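Local structure of bradavidin 2 (Bradyrhizobium japonicum, 4GGT) at residues A[89-94]-A[107-112]; A[50-55]-A[65-70]; A[12-17]-A[24-29]; A[43-48]-A[70-75]. The protein binds biotin at one end of an eight-stranded antiparallel barrel, as a member of the avidin family. All blocks are in the same frame, centred on the assembly; numbering follows the deposited sequence.

All four contacts belong to one closed antiparallel barrel. Contacts 1, 2 and 3 each pair consecutive strands through main-chain hydrogen bonds, whereas contact 4 ties the loop after strand 33-39 to the turn before strand 74-80 with a disulfide and no hydrogen bond. Every one of them is partly buried; contacts 1 and 4 hold biotin-site residues (D109; A46 and S74), while contacts 2 and 3 place mostly hydrophobic side chains inside the barrel, where F65 meets L24. Contacts 2 and 4 share A70. Contact 3 reaches contact 1 because strand 14-17 lies beside strand 103-113, and F94 N of contact 1 probably bonds to F75 O of contact 4.

Contact 1: residues A[89-94]-A[107-112]; sequences TSWTLF and GGDIFT
T89 grips D109 twice: its backbone N (2.8 Å) and its hydroxyl OG1 (2.9 Å) both donate to D109 O. The N approaches nearly end-on to the carbonyl, while OG1 comes from above the carbonyl plane, brought there by a chi1 of 62° that sets it between the backbone N and carbonyl carbon. D109 N answers with a bond to T89 O. At the next hydrogen-bonded pair, two residues on, W91 N gives a nearly straight bond (167°) to G107 O, and G107 N returns one to W91 O at 3.0 Å. G107 CA lies over the six-membered ring of W91, 3.7 Å from its centroid, a CH-pi contact made possible by the absence of a side chain. At the five-membered end of the indole, W91 CD1 comes within 3.4 Å of D109 OD2, ring and carboxylate planes 40° apart. That carboxylate is satisfied outside the pair: OD1 forms a salt bridge with R20 and OD2 accepts from W78 NE1. D109 is a biotin-binding residue, although no biotin is bound here. The two segments belong to the antiparallel hairpin of strands 86-95 and 103-113, with strand 74-80 flanking the first and strand 14-17 the second, closing the barrel.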
loop_
_atom_site.group_PDB
_atom_site.type_symbol
_atom_site.label_atom_id
_atom_site.label_comp_id
_atom_site.label_asym_id
_atom_site.label_seq_id
_atom_site.Cartn_x
_atom_site.Cartn_y
_atom_site.Cartn_z
ATOM N N THR A 89 2.603 -5.313 8.024
ATOM C CA THR A 89 3.558 -4.441 7.335
ATOM C C THR A 89 3.929 -3.269 8.231
ATOM O O THR A 89 3.192 -2.930 9.182
ATOM C CB THR A 89 2.955 -3.791 6.051
ATOM O OG1 THR A 89 1.840 -2.961 6.424
ATOM C CG2 THR A 89 2.550 -4.818 4.999
ATOM N N SER A 90 5.085 -2.667 7.949
ATOM C CA SER A 90 5.396 -1.343 8.505
ATOM C C SER A 90 5.413 -0.371 7.323
ATOM O O SER A 90 5.669 -0.780 6.204
ATOM C CB SER A 90 6.747 -1.305 9.207
ATOM O OG SER A 90 7.820 -1.709 8.345
ATOM N N TRP A 91 5.107 0.899 7.557
ATOM C CA TRP A 91 5.193 1.828 6.428
ATOM C C TRP A 91 5.890 3.123 6.771
ATOM O O TRP A 91 6.007 3.467 7.939
ATOM C CB TRP A 91 3.818 2.091 5.823
ATOM C CG TRP A 91 2.813 2.509 6.837
ATOM C CD1 TRP A 91 1.870 1.717 7.416
ATOM C CD2 TRP A 91 2.657 3.826 7.413
ATOM N NE1 TRP A 91 1.113 2.464 8.287
ATOM C CE2 TRP A 91 1.584 3.749 8.320
ATOM C CE3 TRP A 91 3.302 5.065 7.223
ATOM C CZ2 TRP A 91 1.131 4.864 9.054
ATOM C CZ3 TRP A 91 2.880 6.168 7.968
ATOM C CH2 TRP A 91 1.793 6.066 8.868
ATOM N N THR A 92 6.346 3.825 5.736
ATOM C CA THR A 92 6.993 5.124 5.884
ATOM C C THR A 92 6.326 5.974 4.798
ATOM O O THR A 92 6.257 5.542 3.649
ATOM C CB THR A 92 8.503 5.013 5.634
ATOM O OG1 THR A 92 9.096 4.156 6.625
ATOM C CG2 THR A 92 9.200 6.403 5.672
ATOM N N LEU A 93 5.777 7.122 5.210
ATOM C CA LEU A 93 5.086 8.084 4.338
ATOM C C LEU A 93 6.016 9.289 4.211
ATOM O O LEU A 93 6.554 9.779 5.208
ATOM C CB LEU A 93 3.776 8.537 4.994
ATOM C CG LEU A 93 3.164 9.843 4.472
ATOM C CD1 LEU A 93 2.599 9.600 3.070
ATOM C CD2 LEU A 93 2.097 10.407 5.439
ATOM N N PHE A 94 6.218 9.750 2.986
ATOM C CA PHE A 94 6.905 11.024 2.754
ATOM C C PHE A 94 5.952 11.979 2.083
ATOM O O PHE A 94 5.272 11.614 1.144
ATOM C CB PHE A 94 8.153 10.819 1.907
ATOM C CG PHE A 94 9.413 10.701 2.730
ATOM C CD1 PHE A 94 9.820 9.470 3.234
ATOM C CD2 PHE A 94 10.130 11.838 3.079
ATOM C CE1 PHE A 94 10.963 9.362 4.023
ATOM C CE2 PHE A 94 11.284 11.749 3.867
ATOM C CZ PHE A 94 11.705 10.496 4.324
ATOM N N GLY A 107 4.703 4.034 10.600
ATOM C CA GLY A 107 3.538 3.385 11.183
ATOM C C GLY A 107 3.473 1.933 10.806
ATOM O O GLY A 107 4.422 1.402 10.247
ATOM N N GLY A 108 2.384 1.276 11.196
ATOM C CA GLY A 108 2.185 -0.140 10.848
ATOM C C GLY A 108 0.781 -0.371 10.314
ATOM O O GLY A 108 -0.125 0.408 10.600
ATOM N N ASP A 109 0.603 -1.419 9.513
ATOM C CA ASP A 109 -0.723 -1.787 8.996
ATOM C C ASP A 109 -0.772 -3.287 8.944
ATOM O O ASP A 109 0.235 -3.934 8.649
ATOM C CB ASP A 109 -0.910 -1.317 7.552
ATOM C CG ASP A 109 -1.488 0.079 7.427
ATOM O OD1 ASP A 109 -2.287 0.489 8.302
ATOM O OD2 ASP A 109 -1.208 0.731 6.382
ATOM N N ILE A 110 -1.954 -3.848 9.162
ATOM C CA ILE A 110 -2.154 -5.263 8.769
ATOM C C ILE A 110 -3.246 -5.283 7.703
ATOM O O ILE A 110 -4.381 -4.834 7.946
ATOM C CB ILE A 110 -2.535 -6.181 9.977
ATOM C CG1 ILE A 110 -1.521 -6.026 11.114
ATOM C CG2 ILE A 110 -2.696 -7.644 9.504
ATOM C CD1 ILE A 110 -1.890 -6.826 12.410
ATOM N N PHE A 111 -2.906 -5.788 6.527
ATOM C CA PHE A 111 -3.886 -5.987 5.474
ATOM C C PHE A 111 -4.412 -7.401 5.645
ATOM O O PHE A 111 -3.644 -8.323 5.893
ATOM C CB PHE A 111 -3.234 -5.850 4.111
ATOM C CG PHE A 111 -2.824 -4.447 3.799
ATOM C CD1 PHE A 111 -1.622 -3.938 4.288
ATOM C CD2 PHE A 111 -3.667 -3.619 3.053
ATOM C CE1 PHE A 111 -1.239 -2.598 4.029
ATOM C CE2 PHE A 111 -3.312 -2.278 2.759
ATOM C CZ PHE A 111 -2.077 -1.773 3.239
ATOM N N THR A 112 -5.715 -7.546 5.499
ATOM C CA THR A 112 -6.358 -8.848 5.602
ATOM C C THR A 112 -6.971 -9.155 4.262
ATOM O O THR A 112 -7.585 -8.274 3.643
ATOM C CB THR A 112 -7.450 -8.786 6.677
ATOM O OG1 THR A 112 -6.808 -8.608 7.942
ATOM C CG2 THR A 112 -8.231 -10.095 6.730
#

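Contact 2: residues A[50-55]-A[65-70]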
loop_
_atom_site.group_PDB
_atom_site.type_symbol
_atom_site.label_atom_id
_atom_site.label_comp_id
_atom_site.label_asym_id
_atom_site.label_seq_id
_atom_site.Cartn_x
_atom_site.Cartn_y
_atom_site.Cartn_z
ATOM N N ILE A 50 -9.143 7.873 -4.835
ATOM C CA ILE A 50 -8.644 7.729 -6.178
ATOM C C ILE A 50 -7.660 6.556 -6.214
ATOM O O ILE A 50 -6.825 6.416 -5.299
ATOM C CB ILE A 50 -8.143 9.058 -6.844
ATOM C CG1 ILE A 50 -6.667 9.176 -6.877
ATOM C CG2 ILE A 50 -8.930 10.317 -6.438
ATOM C CD1 ILE A 50 -6.217 8.886 -8.230
ATOM N N PRO A 51 -7.824 5.681 -7.215
ATOM C CA PRO A 51 -6.946 4.503 -7.335
ATOM C C PRO A 51 -5.581 4.880 -7.902
ATOM O O PRO A 51 -5.501 5.635 -8.875
ATOM C CB PRO A 51 -7.726 3.587 -8.276
ATOM C CG PRO A 51 -8.428 4.548 -9.215
ATOM C CD PRO A 51 -8.853 5.703 -8.278
ATOM N N TYR A 52 -4.523 4.410 -7.240
ATOM C CA TYR A 52 -3.150 4.612 -7.703
ATOM C C TYR A 52 -2.453 3.295 -7.901
ATOM O O TYR A 52 -2.775 2.313 -7.218
ATOM C CB TYR A 52 -2.368 5.426 -6.704
ATOM C CG TYR A 52 -2.805 6.864 -6.624
ATOM C CD1 TYR A 52 -3.543 7.321 -5.531
ATOM C CD2 TYR A 52 -2.499 7.761 -7.653
ATOM C CE1 TYR A 52 -3.932 8.616 -5.440
ATOM C CE2 TYR A 52 -2.906 9.085 -7.586
ATOM C CZ TYR A 52 -3.616 9.500 -6.470
ATOM O OH TYR A 52 -4.033 10.806 -6.387
ATOM N N PRO A 53 -1.475 3.255 -8.820
ATOM C CA PRO A 53 -0.709 2.017 -8.965
ATOM C C PRO A 53 0.045 1.651 -7.695
ATOM O O PRO A 53 0.526 2.536 -6.970
ATOM C CB PRO A 53 0.319 2.364 -10.055
ATOM C CG PRO A 53 -0.269 3.463 -10.798
ATOM C CD PRO A 53 -1.037 4.285 -9.782
ATOM N N ALA A 54 0.136 0.354 -7.425
ATOM C CA ALA A 54 1.015 -0.160 -6.382
ATOM C C ALA A 54 2.076 -1.015 -7.091
ATOM O O ALA A 54 1.741 -1.882 -7.913
ATOM C CB ALA A 54 0.258 -0.983 -5.354
ATOM N N ALA A 55 3.326 -0.688 -6.819
ATOM C CA ALA A 55 4.476 -1.392 -7.402
ATOM C C ALA A 55 5.409 -1.866 -6.306
ATOM O O ALA A 55 5.663 -1.168 -5.312
ATOM C CB ALA A 55 5.230 -0.481 -8.326
ATOM N N PHE A 65 5.786 -2.748 -1.161
ATOM C CA PHE A 65 5.164 -2.027 -2.295
ATOM C C PHE A 65 5.099 -0.547 -1.992
ATOM O O PHE A 65 5.172 -0.137 -0.821
ATOM C CB PHE A 65 3.819 -2.614 -2.688
ATOM C CG PHE A 65 2.821 -2.654 -1.552
ATOM C CD1 PHE A 65 2.816 -3.733 -0.664
ATOM C CD2 PHE A 65 1.963 -1.611 -1.331
ATOM C CE1 PHE A 65 1.943 -3.767 0.376
ATOM C CE2 PHE A 65 1.056 -1.668 -0.281
ATOM C CZ PHE A 65 1.075 -2.715 0.573
ATOM N N VAL A 66 5.042 0.243 -3.058
ATOM C CA VAL A 66 5.073 1.697 -2.967
ATOM C C VAL A 66 3.880 2.250 -3.748
ATOM O O VAL A 66 3.549 1.769 -4.838
ATOM C CB VAL A 66 6.421 2.295 -3.517
ATOM C CG1 VAL A 66 6.703 1.880 -4.951
ATOM C CG2 VAL A 66 6.415 3.807 -3.401
ATOM N N VAL A 67 3.179 3.220 -3.140
ATOM C CA VAL A 67 2.111 3.901 -3.824
ATOM C C VAL A 67 2.405 5.413 -3.814
ATOM O O VAL A 67 2.732 5.968 -2.774
ATOM C CB VAL A 67 0.760 3.658 -3.137
ATOM C CG1 VAL A 67 -0.348 4.476 -3.810
ATOM C CG2 VAL A 67 0.432 2.133 -3.174
ATOM N N THR A 68 2.281 6.058 -4.969
ATOM C CA THR A 68 2.486 7.522 -5.048
ATOM C C THR A 68 1.133 8.199 -5.266
ATOM O O THR A 68 0.409 7.906 -6.237
ATOM C CB THR A 68 3.520 7.855 -6.151
ATOM O OG1 THR A 68 4.764 7.310 -5.739
ATOM C CG2 THR A 68 3.665 9.389 -6.305
ATOM N N PHE A 69 0.735 9.021 -4.297
ATOM C CA PHE A 69 -0.555 9.712 -4.372
ATOM C C PHE A 69 -0.251 11.023 -5.099
ATOM O O PHE A 69 0.152 12.022 -4.482
ATOM C CB PHE A 69 -1.144 9.964 -2.979
ATOM C CG PHE A 69 -1.311 8.700 -2.166
ATOM C CD1 PHE A 69 -0.303 8.294 -1.301
ATOM C CD2 PHE A 69 -2.440 7.906 -2.338
ATOM C CE1 PHE A 69 -0.444 7.096 -0.558
ATOM C CE2 PHE A 69 -2.604 6.706 -1.620
ATOM C CZ PHE A 69 -1.619 6.312 -0.737
ATOM N N ALA A 70 -0.371 10.978 -6.417
ATOM C CA ALA A 70 0.316 11.962 -7.269
ATOM C C ALA A 70 -0.149 13.381 -7.016
ATOM O O ALA A 70 0.692 14.307 -6.941
ATOM C CB ALA A 70 0.170 11.596 -8.731
HETATM O O HOH W 1 1.893 4.684 -7.398
#
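A water takes the place of a direct strand-to-strand bond here: it donates to P53 O at 2.6 Å and accepts from T68 N at 2.8 Å, bridging two main chains that have drifted apart. The strands form the antiparallel hairpin 51-59/62-69 of the avidin-type barrel. Closer to the hairpin's turn the pairing is direct, A55 and V66 making a hydrogen-bonded pair in which A55 N points almost straight at V66 O (171°) and V66 N donates back to A55 O. Beyond the water, Y52 fills the widening gap with its ring. One face takes F69 CA, 3.8 Å from the ring centroid in a CH-pi contact, and the opposite face is covered by I50 CD1 from its own segment. T68 O lies over the same face as F69 CA. With CG anti to the carbonyl carbon (chi1 -70°), the tyrosine reaches across to the end of strand 62-69, where F69 is the centre of an inverse gamma turn. The planes of the Y52 and F69 rings stand nearly perpendicular (86°), with Y52 CD1 3.4 Å from F69 CD2. F69 also meets F45 edge-to-face and packs on N40 and S74, two biotin-binding residues, which places this end of the hairpin beside the ligand site. At the other end, A54 and F65 touch L24 of strand 23-28, and the F65 ring meets that of W78. Of V67's two methyls, CG1 touches Y52 CB and CG2 lies 3.8 Å from A54 CB.

Contact 3: residues A[12-17]-A[24-29]; sequences APSYWK and LLIWSA
I26 lays its CG1 branch beside the W16 indole, 4.0 Å from NE1, the two side chains running at a slant to each other. The same CG1 is 3.5 Å from S14 OG, and the serine in turn holds the indole: W16 NE1 donates to S14 OG at 2.8 Å, with the oxygen close to the ring plane. S14 OG also bonds to P11 O, so the hydroxyl has two polar partners, and the NE1 bond probably holds the indole's rotation. A chi1 of -51° turns the W16 indole back along its own strand toward S14, and L24 O sits at its edge, near the ring plane. These side chains belong to the first hairpin of the avidin barrel, strands 14-17 and 23-28, whose main chains pair antiparallel. S14 with I26 and W16 with L24 are the hydrogen-bonded pairs; I26 N reaches S14 O at 2.8 Å with an angle of 172°, and S14 N donates to I26 O. Between them Y15 and L25 form a non-hydrogen-bonded pair, with Y15 CD1 4.3 Å from L25 CG, on the face away from W16 and I26. The Y15 ring stacks on W115, while W16 packs on F111 and R113 of strand 103-113, the neighbouring strand. Toward the N terminus, beyond the cis peptide bond before P13, A12 CB rests 3.6 Å from S28 CA and also touches I26 CG2. W27 and S28 form a classic beta bulge opposite Q35, and S28 OG bonds to its side chain.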
loop_
_atom_site.group_PDB
_atom_site.type_symbol
_atom_site.label_atom_id
_atom_site.label_comp_id
_atom_site.label_asym_id
_atom_site.label_seq_id
_atom_site.Cartn_x
_atom_site.Cartn_y
_atom_site.Cartn_z
ATOM N N ALA A 12 -2.764 -13.937 -6.574
ATOM C CA ALA A 12 -3.164 -12.942 -7.564
ATOM C C ALA A 12 -4.078 -13.591 -8.598
ATOM O O ALA A 12 -3.778 -14.690 -9.068
ATOM C CB ALA A 12 -1.947 -12.319 -8.221
ATOM N N PRO A 13 -5.209 -12.929 -8.924
ATOM C CA PRO A 13 -5.609 -11.693 -8.252
ATOM C C PRO A 13 -6.046 -11.897 -6.816
ATOM O O PRO A 13 -6.425 -13.005 -6.397
ATOM C CB PRO A 13 -6.771 -11.164 -9.116
ATOM C CG PRO A 13 -6.690 -11.974 -10.397
ATOM C CD PRO A 13 -6.152 -13.280 -10.006
ATOM N N SER A 14 -5.993 -10.827 -6.033
ATOM C CA SER A 14 -6.472 -10.906 -4.675
ATOM C C SER A 14 -6.787 -9.507 -4.240
ATOM O O SER A 14 -6.417 -8.546 -4.921
ATOM C CB SER A 14 -5.430 -11.555 -3.755
ATOM O OG SER A 14 -4.206 -10.852 -3.774
ATOM N N TYR A 15 -7.496 -9.398 -3.131
ATOM C CA TYR A 15 -7.979 -8.111 -2.671
ATOM C C TYR A 15 -7.857 -8.062 -1.144
ATOM O O TYR A 15 -8.300 -8.986 -0.452
ATOM C CB TYR A 15 -9.413 -7.942 -3.143
ATOM C CG TYR A 15 -10.121 -6.712 -2.659
ATOM C CD1 TYR A 15 -9.774 -5.456 -3.133
ATOM C CD2 TYR A 15 -11.158 -6.810 -1.756
ATOM C CE1 TYR A 15 -10.443 -4.313 -2.703
ATOM C CE2 TYR A 15 -11.834 -5.687 -1.321
ATOM C CZ TYR A 15 -11.469 -4.442 -1.803
ATOM O OH TYR A 15 -12.150 -3.336 -1.358
ATOM N N TRP A 16 -7.238 -6.989 -0.640
ATOM C CA TRP A 16 -6.883 -6.864 0.764
ATOM C C TRP A 16 -7.284 -5.489 1.281
ATOM O O TRP A 16 -7.277 -4.500 0.530
ATOM C CB TRP A 16 -5.372 -7.018 0.959
ATOM C CG TRP A 16 -4.725 -8.257 0.322
ATOM C CD1 TRP A 16 -4.600 -8.529 -0.999
ATOM C CD2 TRP A 16 -4.088 -9.342 1.021
ATOM N NE1 TRP A 16 -3.933 -9.731 -1.185
ATOM C CE2 TRP A 16 -3.618 -10.252 0.043
ATOM C CE3 TRP A 16 -3.885 -9.638 2.379
ATOM C CZ2 TRP A 16 -2.960 -11.437 0.377
ATOM C CZ3 TRP A 16 -3.217 -10.811 2.715
ATOM C CH2 TRP A 16 -2.760 -11.694 1.721
ATOM N N LYS A 17 -7.619 -5.419 2.562
ATOM C CA LYS A 17 -7.934 -4.141 3.208
ATOM C C LYS A 17 -7.232 -4.025 4.540
ATOM O O LYS A 17 -7.082 -5.023 5.236
ATOM C CB LYS A 17 -9.443 -3.981 3.422
ATOM C CG LYS A 17 -10.208 -3.822 2.099
ATOM C CD LYS A 17 -11.725 -3.786 2.276
ATOM C CE LYS A 17 -12.165 -2.710 3.226
ATOM N NZ LYS A 17 -13.664 -2.566 3.210
ATOM N N LEU A 24 -6.264 -2.690 -1.349
ATOM C CA LEU A 24 -5.138 -3.120 -2.147
ATOM C C LEU A 24 -5.610 -4.238 -3.059
ATOM O O LEU A 24 -5.923 -5.322 -2.586
ATOM C CB LEU A 24 -4.003 -3.626 -1.243
ATOM C CG LEU A 24 -2.760 -4.211 -1.940
ATOM C CD1 LEU A 24 -2.092 -3.209 -2.908
ATOM C CD2 LEU A 24 -1.758 -4.755 -0.919
ATOM N N LEU A 25 -5.684 -3.941 -4.361
ATOM C CA LEU A 25 -6.074 -4.956 -5.355
ATOM C C LEU A 25 -4.824 -5.457 -6.071
ATOM O O LEU A 25 -4.060 -4.670 -6.638
ATOM C CB LEU A 25 -7.042 -4.323 -6.374
ATOM C CG LEU A 25 -8.148 -5.072 -7.095
ATOM C CD1 LEU A 25 -8.343 -4.393 -8.480
ATOM C CD2 LEU A 25 -8.003 -6.604 -7.161
ATOM N N ILE A 26 -4.578 -6.764 -6.021
ATOM C CA ILE A 26 -3.399 -7.322 -6.650
ATOM C C ILE A 26 -3.815 -7.959 -7.948
ATOM O O ILE A 26 -4.655 -8.873 -7.963
ATOM C CB ILE A 26 -2.709 -8.399 -5.750
ATOM C CG1 ILE A 26 -2.408 -7.853 -4.345
ATOM C CG2 ILE A 26 -1.452 -8.912 -6.420
ATOM C CD1 ILE A 26 -1.360 -6.711 -4.313
ATOM N N TRP A 27 -3.284 -7.439 -9.050
ATOM C CA TRP A 27 -3.594 -7.978 -10.383
ATOM C C TRP A 27 -2.763 -9.219 -10.697
ATOM O O TRP A 27 -3.272 -10.234 -11.215
ATOM C CB TRP A 27 -3.329 -6.906 -11.438
ATOM C CG TRP A 27 -4.356 -5.806 -11.375
ATOM C CD1 TRP A 27 -4.292 -4.642 -10.643
ATOM C CD2 TRP A 27 -5.618 -5.781 -12.054
ATOM N NE1 TRP A 27 -5.435 -3.907 -10.829
ATOM C CE2 TRP A 27 -6.266 -4.578 -11.691
ATOM C CE3 TRP A 27 -6.266 -6.661 -12.946
ATOM C CZ2 TRP A 27 -7.524 -4.220 -12.195
ATOM C CZ3 TRP A 27 -7.522 -6.305 -13.442
ATOM C CH2 TRP A 27 -8.135 -5.092 -13.062
ATOM N N SER A 28 -1.477 -9.117 -10.400
ATOM C CA SER A 28 -0.493 -10.134 -10.715
ATOM C C SER A 28 0.739 -9.930 -9.853
ATOM O O SER A 28 0.956 -8.840 -9.289
ATOM C CB SER A 28 -0.120 -10.141 -12.213
ATOM O OG SER A 28 0.450 -8.919 -12.628
ATOM N N ALA A 29 1.522 -11.000 -9.717
ATOM C CA ALA A 29 2.771 -10.942 -8.973
ATOM C C ALA A 29 3.772 -11.918 -9.567
ATOM O O ALA A 29 4.534 -12.570 -8.835
ATOM C CB ALA A 29 2.535 -11.251 -7.525
#

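Contact 4: residues A[43-48]-A[70-75]; sequences QGFACQ and AQCNSF
The F45 ring has C47 N over the centre of one face, while S74 OG approaches its edge near the ring plane, 4.2 Å from CZ. C72 SG lies obliquely to the ring, 4.5 Å from its centroid and 3.9 Å from CE1, a sulfur-aromatic contact. CG of F45 is anti to the backbone N (chi1 179°), which carries the ring out toward C72 and S74. Outside the two segments, F45 packs on N40. The covalent link is the disulfide between C47 SG and C72 SG, 2.1 Å long, with a chi3 of 111°. Each sulfur is anti to its own carbonyl carbon. Other groups crowd around the bridge: A46 CB comes within 3.9 Å of C72 SG, and Q71 CB within 3.8 Å of C47 SG. No hydrogen bond crosses between the segments. Within 43-48, Q48 N donates to F45 O at 2.9 Å, closing a type I turn; the short 3-10 segment 70-72, before strand 74-80, carries a weak N73 N to A70 O bond. The disulfide therefore joins the loop between strands 33-39 and 51-59 to the turn between strands 62-69 and 74-80. A46 and S74, and nearby N40, are biotin-binding residues, though no ligand is present here, so the bridge lies at the ligand-binding end of the avidin barrel.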
loop_
_atom_site.group_PDB
_atom_site.type_symbol
_atom_site.label_atom_id
_atom_site.label_comp_id
_atom_site.label_asym_id
_atom_site.label_seq_id
_atom_site.Cartn_x
_atom_site.Cartn_y
_atom_site.Cartn_z
ATOM N N GLN A 43 -11.198 10.197 4.919
ATOM C CA GLN A 43 -11.884 11.451 4.642
ATOM C C GLN A 43 -10.960 12.582 5.030
ATOM O O GLN A 43 -10.298 12.527 6.060
ATOM C CB GLN A 43 -13.198 11.565 5.445
ATOM C CG GLN A 43 -14.165 12.580 4.865
ATOM C CD GLN A 43 -15.056 12.013 3.764
ATOM O OE1 GLN A 43 -14.826 10.904 3.258
ATOM N NE2 GLN A 43 -16.083 12.778 3.385
ATOM N N GLY A 44 -10.896 13.618 4.204
ATOM C CA GLY A 44 -10.009 14.732 4.536
ATOM C C GLY A 44 -8.694 14.709 3.770
ATOM O O GLY A 44 -8.105 15.764 3.513
ATOM N N PHE A 45 -8.234 13.510 3.415
ATOM C CA PHE A 45 -7.034 13.353 2.559
ATOM C C PHE A 45 -7.385 13.641 1.110
ATOM O O PHE A 45 -8.250 12.987 0.548
ATOM C CB PHE A 45 -6.506 11.929 2.715
ATOM C CG PHE A 45 -5.285 11.622 1.863
ATOM C CD1 PHE A 45 -4.200 12.487 1.838
ATOM C CD2 PHE A 45 -5.244 10.466 1.109
ATOM C CE1 PHE A 45 -3.073 12.189 1.048
ATOM C CE2 PHE A 45 -4.115 10.145 0.325
ATOM C CZ PHE A 45 -3.049 11.003 0.308
ATOM N N ALA A 46 -6.725 14.620 0.481
ATOM C CA ALA A 46 -7.151 15.097 -0.834
ATOM C C ALA A 46 -7.096 14.065 -1.966
ATOM O O ALA A 46 -7.669 14.272 -3.042
ATOM C CB ALA A 46 -6.412 16.418 -1.206
ATOM N N CYS A 47 -6.432 12.930 -1.710
ATOM C CA CYS A 47 -6.278 11.886 -2.721
ATOM C C CYS A 47 -7.029 10.628 -2.329
ATOM O O CYS A 47 -6.902 9.599 -2.991
ATOM C CB CYS A 47 -4.801 11.518 -2.948
ATOM S SG CYS A 47 -3.918 12.794 -3.843
ATOM N N GLN A 48 -7.841 10.718 -1.283
ATOM C CA GLN A 48 -8.675 9.581 -0.937
ATOM C C GLN A 48 -9.641 9.284 -2.068
ATOM O O GLN A 48 -10.086 10.186 -2.785
ATOM C CB GLN A 48 -9.411 9.841 0.376
ATOM C CG GLN A 48 -10.551 10.863 0.296
ATOM C CD GLN A 48 -11.925 10.247 0.049
ATOM O OE1 GLN A 48 -12.770 10.827 -0.659
ATOM N NE2 GLN A 48 -12.164 9.081 0.632
ATOM N N ALA A 70 -0.371 10.978 -6.417
ATOM C CA ALA A 70 0.316 11.962 -7.269
ATOM C C ALA A 70 -0.149 13.381 -7.016
ATOM O O ALA A 70 0.692 14.307 -6.941
ATOM C CB ALA A 70 0.170 11.596 -8.731
ATOM N N GLN A 71 -1.456 13.554 -6.852
ATOM C CA GLN A 71 -2.021 14.910 -6.724
ATOM C C GLN A 71 -1.725 15.541 -5.357
ATOM O O GLN A 71 -1.900 16.746 -5.168
ATOM C CB GLN A 71 -3.530 14.897 -7.035
ATOM C CG GLN A 71 -3.875 14.675 -8.526
ATOM C CD GLN A 71 -3.449 13.315 -9.066
ATOM O OE1 GLN A 71 -2.797 13.227 -10.119
ATOM N NE2 GLN A 71 -3.790 12.250 -8.344
ATOM N N CYS A 72 -1.238 14.724 -4.422
ATOM C CA CYS A 72 -0.950 15.109 -3.045
ATOM C C CYS A 72 0.546 15.191 -2.706
ATOM O O CYS A 72 0.903 15.403 -1.549
ATOM C CB CYS A 72 -1.647 14.120 -2.095
ATOM S SG CYS A 72 -3.469 14.180 -2.326
ATOM N N ASN A 73 1.433 15.020 -3.691
ATOM C CA ASN A 73 2.873 15.099 -3.400
ATOM C C ASN A 73 3.277 14.234 -2.211
ATOM O O ASN A 73 3.932 14.663 -1.245
ATOM C CB ASN A 73 3.365 16.564 -3.219
ATOM C CG ASN A 73 2.849 17.504 -4.308
ATOM O OD1 ASN A 73 2.176 18.488 -4.002
ATOM N ND2 ASN A 73 3.114 17.193 -5.551
ATOM N N SER A 74 2.873 12.975 -2.292
ATOM C CA SER A 74 3.228 12.060 -1.242
ATOM C C SER A 74 3.360 10.669 -1.809
ATOM O O SER A 74 2.758 10.342 -2.842
ATOM C CB SER A 74 2.229 12.115 -0.079
ATOM O OG SER A 74 0.914 11.945 -0.498
ATOM N N PHE A 75 4.158 9.879 -1.121
ATOM C CA PHE A 75 4.170 8.447 -1.376
ATOM C C PHE A 75 4.395 7.688 -0.101
ATOM O O PHE A 75 4.973 8.198 0.872
ATOM C CB PHE A 75 5.182 8.068 -2.471
ATOM C CG PHE A 75 6.597 8.356 -2.108
ATOM C CD1 PHE A 75 7.314 7.449 -1.334
ATOM C CD2 PHE A 75 7.224 9.535 -2.545
ATOM C CE1 PHE A 75 8.636 7.708 -0.966
ATOM C CE2 PHE A 75 8.570 9.786 -2.212
ATOM C CZ PHE A 75 9.270 8.870 -1.431
#